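Local coordinates for CS6 fimbrial subunit B, CS6 fimbrial subunit A (Escherichia coli, PDB 4B9G), which is a pilin of the CS6 colonization factor of enterotoxigenic Escherichia coli, probably used in gut adhesion, here fused to a donor strand from its partner CssA, at residues Val21-Pro32 with Asn153-Ser161; Lys69-Met80 with Pro121-Gly132. All coordinates share one frame; numbering follows the deposited sequence.

The two contacts sit on neighbouring strands of one sheet, with centres about 12 Å apart. Contact 1 lies nearer the middle of the chain, about 11 Å from its centre, and contact 2 toward one end, at about 17 Å; both are partly buried. Contact 1 joins CssB to the CssA donor strand, fused C-terminally in this construct, whereas contact 2 lies wholly within CssB. Strands 128-142 and 145-160 connect them: the backbones of Y130 and T158 are hydrogen-bonded, and S127 OG reaches S161 O. Their chemistry differs accordingly. Contact 1 passes from aliphatic packing to a short parallel ladder; contact 2 combines antiparallel pairing with a methionine between two tyrosines and a network of amides and hydroxyls.

Contact 1 of 2, residues Val21-Pro32 with Asn153-Ser161; sequences VRIIPVNYDSDP and NFPVSTTIS
I23 and V156 meet at the apolar centre, with I23 CG2 and V156 CG1 3.9 Å apart and the CD1 tip of I23 pressing on the same methyl. On one side V21 takes over: its CG1, anti to the backbone N (chi1 -178°), lies over the face of the F154 ring, 4.1 Å from the centroid and nearer the rim than the middle, a CH-pi contact. Toward the other end, P25 puts CB against S157 O, a buried carbonyl with no hydrogen-bonding partner in the model, and I160 CD1 packs on P32 CD.

Between V21 and P25 the strands run side by side without backbone bonds; they draw together at N27 and Y28, where a short parallel ladder begins. T158 OG1 turns to V26 O at 2.7 Å, a carbonyl that also takes a weak bond from T159 N. Y28 N then gives to T159 O (2.9 Å), and S161 N to Y28 O (2.9 Å), while the Y28 hydroxyl goes to Q37 O. At the outer edge S161 OG donates to D29 OD1 from above the carboxylate plane (2.7 Å), and a water links D29 O to S161 O of the construct's terminal carboxylate.

A CssA donor strand (153-161), fused in this construct, complements CssB: aliphatic and aromatic side chains plug the groove, while main-chain bonds to strand 21-28 start only at V26 and the other edge pairs with 128-142.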
# COMPACT_ATOMS: atom_id res chain seq x y z
N VAL A 21 -3.76 8.44 -8.47
CA VAL A 21 -3.01 7.98 -7.33
C VAL A 21 -1.63 8.58 -7.27
O VAL A 21 -0.94 8.67 -8.28
CB VAL A 21 -2.89 6.44 -7.35
CG1 VAL A 21 -2.19 5.91 -6.21
CG2 VAL A 21 -4.19 5.79 -7.54
N ARG A 22 -1.19 8.97 -6.06
CA ARG A 22 0.19 9.36 -5.82
C ARG A 22 0.72 8.60 -4.59
O ARG A 22 -0.00 8.34 -3.62
CB ARG A 22 0.25 10.89 -5.58
CG ARG A 22 1.44 11.47 -4.93
CD ARG A 22 1.33 12.96 -5.03
NE ARG A 22 0.78 13.72 -3.90
CZ ARG A 22 1.52 14.37 -3.01
NH1 ARG A 22 2.84 14.27 -3.00
NH2 ARG A 22 0.91 15.14 -2.11
N ILE A 23 2.02 8.31 -4.62
CA ILE A 23 2.76 7.66 -3.55
C ILE A 23 3.75 8.67 -2.96
O ILE A 23 4.41 9.41 -3.71
CB ILE A 23 3.58 6.48 -4.09
CG1 ILE A 23 2.72 5.54 -4.95
CG2 ILE A 23 4.32 5.79 -2.94
CD1 ILE A 23 1.59 4.87 -4.22
N ILE A 24 3.85 8.69 -1.63
CA ILE A 24 4.75 9.60 -0.91
C ILE A 24 5.64 8.77 0.03
O ILE A 24 5.19 8.33 1.09
CB ILE A 24 3.98 10.66 -0.08
CG1 ILE A 24 2.84 11.30 -0.88
CG2 ILE A 24 4.95 11.71 0.43
CD1 ILE A 24 2.02 12.31 -0.11
N PRO A 25 6.90 8.50 -0.36
CA PRO A 25 7.81 7.77 0.54
C PRO A 25 8.10 8.53 1.82
O PRO A 25 8.13 9.76 1.79
CB PRO A 25 9.09 7.61 -0.30
CG PRO A 25 8.58 7.68 -1.73
CD PRO A 25 7.51 8.73 -1.69
N VAL A 26 8.34 7.79 2.90
CA VAL A 26 8.86 8.35 4.14
C VAL A 26 10.34 7.99 4.22
O VAL A 26 10.76 6.86 3.90
CB VAL A 26 8.09 7.85 5.38
CG1 VAL A 26 8.65 8.45 6.67
CG2 VAL A 26 6.60 8.20 5.25
N ASN A 27 11.12 8.97 4.62
CA ASN A 27 12.56 8.83 4.71
C ASN A 27 12.95 8.84 6.19
O ASN A 27 12.51 9.71 6.95
CB ASN A 27 13.23 9.93 3.88
CG ASN A 27 12.71 9.93 2.44
OD1 ASN A 27 12.91 8.95 1.71
ND2 ASN A 27 11.97 10.98 2.07
N TYR A 28 13.74 7.85 6.58
CA TYR A 28 14.17 7.65 7.95
C TYR A 28 15.66 7.83 8.10
O TYR A 28 16.41 7.58 7.16
CB TYR A 28 13.78 6.24 8.44
CG TYR A 28 12.30 6.17 8.74
CD1 TYR A 28 11.79 6.64 9.95
CD2 TYR A 28 11.39 5.69 7.80
CE1 TYR A 28 10.43 6.62 10.22
CE2 TYR A 28 10.03 5.66 8.08
CZ TYR A 28 9.57 6.13 9.29
OH TYR A 28 8.22 6.14 9.58
N ASP A 29 16.10 8.26 9.27
CA ASP A 29 17.52 8.32 9.58
C ASP A 29 17.99 7.12 10.39
O ASP A 29 19.18 6.98 10.64
CB ASP A 29 17.85 9.61 10.34
CG ASP A 29 18.05 10.80 9.43
OD1 ASP A 29 18.16 10.61 8.20
OD2 ASP A 29 18.12 11.93 9.95
N SER A 30 17.07 6.26 10.80
CA SER A 30 17.40 5.04 11.52
C SER A 30 16.33 4.01 11.24
O SER A 30 15.39 4.29 10.50
CB SER A 30 17.51 5.29 13.03
OG SER A 30 16.30 5.79 13.56
N ASP A 31 16.43 2.83 11.83
CA ASP A 31 15.49 1.75 11.51
C ASP A 31 14.06 2.13 11.86
O ASP A 31 13.80 2.69 12.91
CB ASP A 31 15.87 0.49 12.28
CG ASP A 31 17.14 -0.15 11.74
OD1 ASP A 31 17.83 0.51 10.94
OD2 ASP A 31 17.42 -1.30 12.07
N PRO A 32 13.12 1.83 10.96
CA PRO A 32 11.71 2.05 11.32
C PRO A 32 11.31 1.28 12.56
O PRO A 32 11.84 0.20 12.82
CB PRO A 32 10.94 1.53 10.10
CG PRO A 32 11.91 1.45 9.02
CD PRO A 32 13.27 1.30 9.60
N ASN A 153 0.18 -1.68 -10.83
CA ASN A 153 1.14 -1.95 -9.79
C ASN A 153 2.11 -0.77 -9.67
O ASN A 153 3.02 -0.63 -10.48
CB ASN A 153 1.89 -3.27 -10.04
CG ASN A 153 0.97 -4.48 -9.98
OD1 ASN A 153 -0.13 -4.42 -9.45
ND2 ASN A 153 1.44 -5.60 -10.54
N PHE A 154 1.87 0.11 -8.71
CA PHE A 154 2.68 1.32 -8.53
C PHE A 154 3.98 1.01 -7.81
O PHE A 154 3.97 0.40 -6.73
CB PHE A 154 1.91 2.36 -7.70
CG PHE A 154 0.77 3.01 -8.42
CD1 PHE A 154 0.97 4.17 -9.17
CD2 PHE A 154 -0.50 2.49 -8.32
CE1 PHE A 154 -0.10 4.78 -9.82
CE2 PHE A 154 -1.56 3.10 -8.99
CZ PHE A 154 -1.36 4.24 -9.73
N PRO A 155 5.12 1.50 -8.33
CA PRO A 155 6.35 1.43 -7.52
C PRO A 155 6.24 2.26 -6.25
O PRO A 155 5.75 3.40 -6.29
CB PRO A 155 7.42 1.99 -8.47
CG PRO A 155 6.87 1.77 -9.85
CD PRO A 155 5.38 1.99 -9.69
N VAL A 156 6.69 1.67 -5.14
CA VAL A 156 6.66 2.30 -3.83
C VAL A 156 8.02 2.09 -3.15
O VAL A 156 8.74 1.14 -3.47
CB VAL A 156 5.50 1.71 -2.95
CG1 VAL A 156 4.16 1.99 -3.57
CG2 VAL A 156 5.68 0.23 -2.70
N SER A 157 8.35 2.96 -2.19
CA SER A 157 9.62 2.86 -1.49
C SER A 157 9.59 3.58 -0.16
O SER A 157 8.71 4.41 0.11
CB SER A 157 10.77 3.43 -2.33
OG SER A 157 10.68 4.83 -2.46
N THR A 158 10.59 3.23 0.65
CA THR A 158 11.00 3.98 1.82
C THR A 158 12.53 4.00 1.78
O THR A 158 13.16 3.24 1.04
CB THR A 158 10.45 3.32 3.12
OG1 THR A 158 10.70 4.14 4.27
CG2 THR A 158 11.07 1.97 3.38
N THR A 159 13.14 4.88 2.57
CA THR A 159 14.60 4.97 2.60
C THR A 159 15.09 5.06 4.04
O THR A 159 14.40 5.57 4.95
CB THR A 159 15.06 6.15 1.82
OG1 THR A 159 14.82 6.11 0.42
CG2 THR A 159 14.95 7.37 2.50
N ILE A 160 16.31 4.57 4.25
CA ILE A 160 17.08 4.86 5.45
C ILE A 160 18.33 5.58 4.96
O ILE A 160 19.05 5.07 4.08
CB ILE A 160 17.48 3.58 6.21
CG1 ILE A 160 16.22 2.83 6.67
CG2 ILE A 160 18.38 3.92 7.40
CD1 ILE A 160 16.54 1.49 7.31
N SER A 161 18.61 6.76 5.51
CA SER A 161 19.73 7.55 5.02
C SER A 161 21.08 6.89 5.28
O SER A 161 21.20 6.08 6.22
CB SER A 161 19.72 8.93 5.64
OG SER A 161 19.77 8.83 7.04
OXT SER A 161 22.05 7.20 4.53
O HOH W 1 21.17 6.12 8.98

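Contact 2 of 2, residues Lys69-Met80 with Pro121-Gly132; sequences KLVNVNNPDQNM and PNSGYSSGTYAG
M80 CE slots into the cleft between two tyrosines, 4.1 Å from the Y125 centroid and 3.7 Å from that of Y130, almost directly above each ring. The side chain is extended beyond CG (chi2 177°, chi3 179°), which carries the methyl that far, with the sulfur in Met-aromatic contact behind it. The opposite face of Y130 is filled by N72, whose CA lies toward the rim, so the ring is clasped between the two strands of a hairpin. That hairpin, 65-72 with 79-88, turns through a type I turn at N75-Q78, and its first strand is zipped antiparallel to 128-142 in the pilin's beta sheet: V71 and A131 form a hydrogen-bonded pair, and V73 N adds a bond to T129 O. Just past the strand end, V73 CG1 leans on the small bump of A131 CB at 3.8 Å.

Beyond the ring, Q78 lies across P121 CD and fits its amide against S126. OE1 accepts S126 N on a lone pair (2.8 Å, 175° at the hydrogen), and NE2 gives to S126 OG at 3.0 Å. The Y130 hydroxyl donates to S126 O (2.7 Å) and accepts N72 ND2 (3.1 Å), while N72 OD1 turns back to N74 N in an Asx turn.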
# COMPACT_ATOMS: atom_id res chain seq x y z
N LYS A 69 6.19 -6.62 1.30
CA LYS A 69 7.60 -6.39 1.60
C LYS A 69 8.16 -5.22 0.79
O LYS A 69 7.86 -5.06 -0.41
CB LYS A 69 8.44 -7.63 1.26
CG LYS A 69 8.23 -8.78 2.19
CD LYS A 69 9.20 -9.90 1.86
CE LYS A 69 9.41 -10.80 3.06
NZ LYS A 69 8.63 -12.06 2.99
N LEU A 70 9.01 -4.43 1.45
CA LEU A 70 9.91 -3.49 0.78
C LEU A 70 11.31 -4.06 0.95
O LEU A 70 11.77 -4.30 2.07
CB LEU A 70 9.81 -2.09 1.38
CG LEU A 70 8.40 -1.47 1.34
CD1 LEU A 70 8.40 -0.10 1.98
CD2 LEU A 70 7.86 -1.37 -0.07
N VAL A 71 11.96 -4.35 -0.17
CA VAL A 71 13.23 -5.06 -0.18
C VAL A 71 14.37 -4.09 -0.51
O VAL A 71 14.27 -3.29 -1.45
CB VAL A 71 13.19 -6.22 -1.21
CG1 VAL A 71 14.52 -6.99 -1.20
CG2 VAL A 71 12.03 -7.15 -0.92
N ASN A 72 15.45 -4.16 0.27
CA ASN A 72 16.63 -3.36 0.02
C ASN A 72 17.11 -3.62 -1.41
O ASN A 72 17.38 -4.77 -1.80
CB ASN A 72 17.68 -3.77 1.05
CG ASN A 72 18.95 -2.97 0.95
OD1 ASN A 72 19.53 -2.84 -0.12
ND2 ASN A 72 19.43 -2.47 2.08
N VAL A 73 17.23 -2.55 -2.19
CA VAL A 73 17.53 -2.70 -3.62
C VAL A 73 18.98 -3.17 -3.89
O VAL A 73 19.32 -3.57 -5.02
CB VAL A 73 17.21 -1.40 -4.40
CG1 VAL A 73 15.73 -1.03 -4.28
CG2 VAL A 73 18.10 -0.25 -3.96
N ASN A 74 19.82 -3.12 -2.86
CA ASN A 74 21.21 -3.56 -2.94
C ASN A 74 21.47 -4.91 -2.26
O ASN A 74 22.45 -5.57 -2.58
CB ASN A 74 22.14 -2.52 -2.30
CG ASN A 74 21.79 -1.11 -2.69
OD1 ASN A 74 21.92 -0.74 -3.85
ND2 ASN A 74 21.28 -0.33 -1.74
N ASN A 75 20.61 -5.30 -1.34
CA ASN A 75 20.85 -6.44 -0.48
C ASN A 75 19.53 -7.18 -0.32
O ASN A 75 18.73 -6.83 0.55
CB ASN A 75 21.33 -5.96 0.88
CG ASN A 75 21.81 -7.08 1.76
OD1 ASN A 75 22.48 -6.83 2.75
ND2 ASN A 75 21.48 -8.33 1.40
N PRO A 76 19.30 -8.20 -1.15
CA PRO A 76 18.01 -8.88 -1.18
C PRO A 76 17.62 -9.57 0.13
O PRO A 76 16.46 -9.90 0.30
CB PRO A 76 18.17 -9.91 -2.30
CG PRO A 76 19.63 -10.13 -2.41
CD PRO A 76 20.25 -8.80 -2.11
N ASP A 77 18.57 -9.80 1.04
CA ASP A 77 18.27 -10.46 2.30
C ASP A 77 17.69 -9.53 3.36
O ASP A 77 17.33 -9.99 4.44
CB ASP A 77 19.53 -11.16 2.86
CG ASP A 77 20.12 -12.17 1.91
OD1 ASP A 77 19.35 -12.83 1.18
OD2 ASP A 77 21.36 -12.32 1.92
N GLN A 78 17.61 -8.23 3.07
CA GLN A 78 17.06 -7.27 4.02
C GLN A 78 15.73 -6.74 3.50
O GLN A 78 15.65 -6.26 2.36
CB GLN A 78 18.04 -6.11 4.21
CG GLN A 78 19.34 -6.54 4.84
CD GLN A 78 20.22 -5.37 5.19
OE1 GLN A 78 19.75 -4.31 5.54
NE2 GLN A 78 21.52 -5.56 5.09
N ASN A 79 14.69 -6.85 4.31
CA ASN A 79 13.38 -6.41 3.87
C ASN A 79 12.51 -6.00 5.06
O ASN A 79 12.78 -6.36 6.21
CB ASN A 79 12.71 -7.50 3.03
CG ASN A 79 12.56 -8.80 3.80
OD1 ASN A 79 11.94 -8.83 4.86
ND2 ASN A 79 13.19 -9.85 3.31
N MET A 80 11.50 -5.20 4.75
CA MET A 80 10.55 -4.67 5.72
C MET A 80 9.16 -5.19 5.38
O MET A 80 8.71 -5.04 4.24
CB MET A 80 10.54 -3.14 5.67
CG MET A 80 11.90 -2.52 5.95
SD MET A 80 11.79 -0.73 5.78
CE MET A 80 13.46 -0.24 6.19
N PRO A 121 20.01 -8.26 9.52
CA PRO A 121 21.05 -8.86 10.35
C PRO A 121 21.04 -8.23 11.74
O PRO A 121 20.30 -7.29 12.04
CB PRO A 121 22.34 -8.54 9.60
CG PRO A 121 22.03 -7.35 8.80
CD PRO A 121 20.57 -7.42 8.44
N ASN A 122 21.87 -8.77 12.62
CA ASN A 122 21.89 -8.31 14.01
C ASN A 122 22.17 -6.83 14.19
O ASN A 122 21.76 -6.23 15.18
CB ASN A 122 22.90 -9.12 14.80
CG ASN A 122 22.42 -10.52 15.07
OD1 ASN A 122 21.26 -10.87 14.85
ND2 ASN A 122 23.33 -11.36 15.55
N SER A 123 22.89 -6.25 13.24
CA SER A 123 23.23 -4.83 13.30
C SER A 123 22.10 -3.92 12.81
O SER A 123 22.24 -2.70 12.80
CB SER A 123 24.48 -4.57 12.45
OG SER A 123 24.29 -4.99 11.12
N GLY A 124 20.98 -4.51 12.39
CA GLY A 124 19.86 -3.73 11.90
C GLY A 124 19.93 -3.50 10.39
O GLY A 124 20.71 -4.12 9.69
N TYR A 125 19.06 -2.62 9.90
CA TYR A 125 18.97 -2.37 8.47
C TYR A 125 20.14 -1.55 7.94
O TYR A 125 20.61 -0.61 8.59
CB TYR A 125 17.68 -1.60 8.16
CG TYR A 125 16.41 -2.40 8.32
CD1 TYR A 125 16.11 -3.42 7.43
CD2 TYR A 125 15.52 -2.13 9.34
CE1 TYR A 125 14.94 -4.16 7.55
CE2 TYR A 125 14.35 -2.86 9.48
CZ TYR A 125 14.08 -3.87 8.58
OH TYR A 125 12.92 -4.60 8.71
N SER A 126 20.59 -1.89 6.75
CA SER A 126 21.57 -1.08 6.05
C SER A 126 20.94 0.21 5.47
O SER A 126 19.78 0.23 5.07
CB SER A 126 22.19 -1.87 4.90
OG SER A 126 22.94 -2.97 5.36
N SER A 127 21.73 1.27 5.42
CA SER A 127 21.33 2.46 4.68
C SER A 127 20.99 2.11 3.24
O SER A 127 21.72 1.34 2.61
CB SER A 127 22.47 3.49 4.67
OG SER A 127 22.79 3.98 5.96
N GLY A 128 19.93 2.71 2.69
CA GLY A 128 19.58 2.51 1.29
C GLY A 128 18.08 2.62 1.07
O GLY A 128 17.30 2.96 1.98
N THR A 129 17.68 2.33 -0.16
CA THR A 129 16.28 2.33 -0.55
C THR A 129 15.69 0.92 -0.43
O THR A 129 16.33 -0.05 -0.85
CB THR A 129 16.14 2.84 -1.99
OG1 THR A 129 16.64 4.18 -2.04
CG2 THR A 129 14.70 2.81 -2.46
N TYR A 130 14.46 0.86 0.09
CA TYR A 130 13.70 -0.38 0.25
C TYR A 130 12.46 -0.22 -0.63
O TYR A 130 11.68 0.71 -0.41
CB TYR A 130 13.33 -0.57 1.75
CG TYR A 130 14.55 -0.87 2.59
CD1 TYR A 130 15.46 0.14 2.91
CD2 TYR A 130 14.80 -2.15 3.06
CE1 TYR A 130 16.61 -0.14 3.63
CE2 TYR A 130 15.95 -2.44 3.79
CZ TYR A 130 16.86 -1.44 4.07
OH TYR A 130 18.00 -1.78 4.76
N ALA A 131 12.31 -1.08 -1.63
CA ALA A 131 11.32 -0.86 -2.68
C ALA A 131 10.41 -2.07 -2.88
O ALA A 131 10.74 -3.20 -2.54
CB ALA A 131 12.02 -0.53 -3.99
N GLY A 132 9.27 -1.80 -3.49
CA GLY A 132 8.32 -2.84 -3.87
C GLY A 132 7.27 -2.26 -4.78
O GLY A 132 7.48 -1.20 -5.39
O HOH W 2 21.73 -0.87 1.10
O HOH W 3 19.91 2.23 -2.14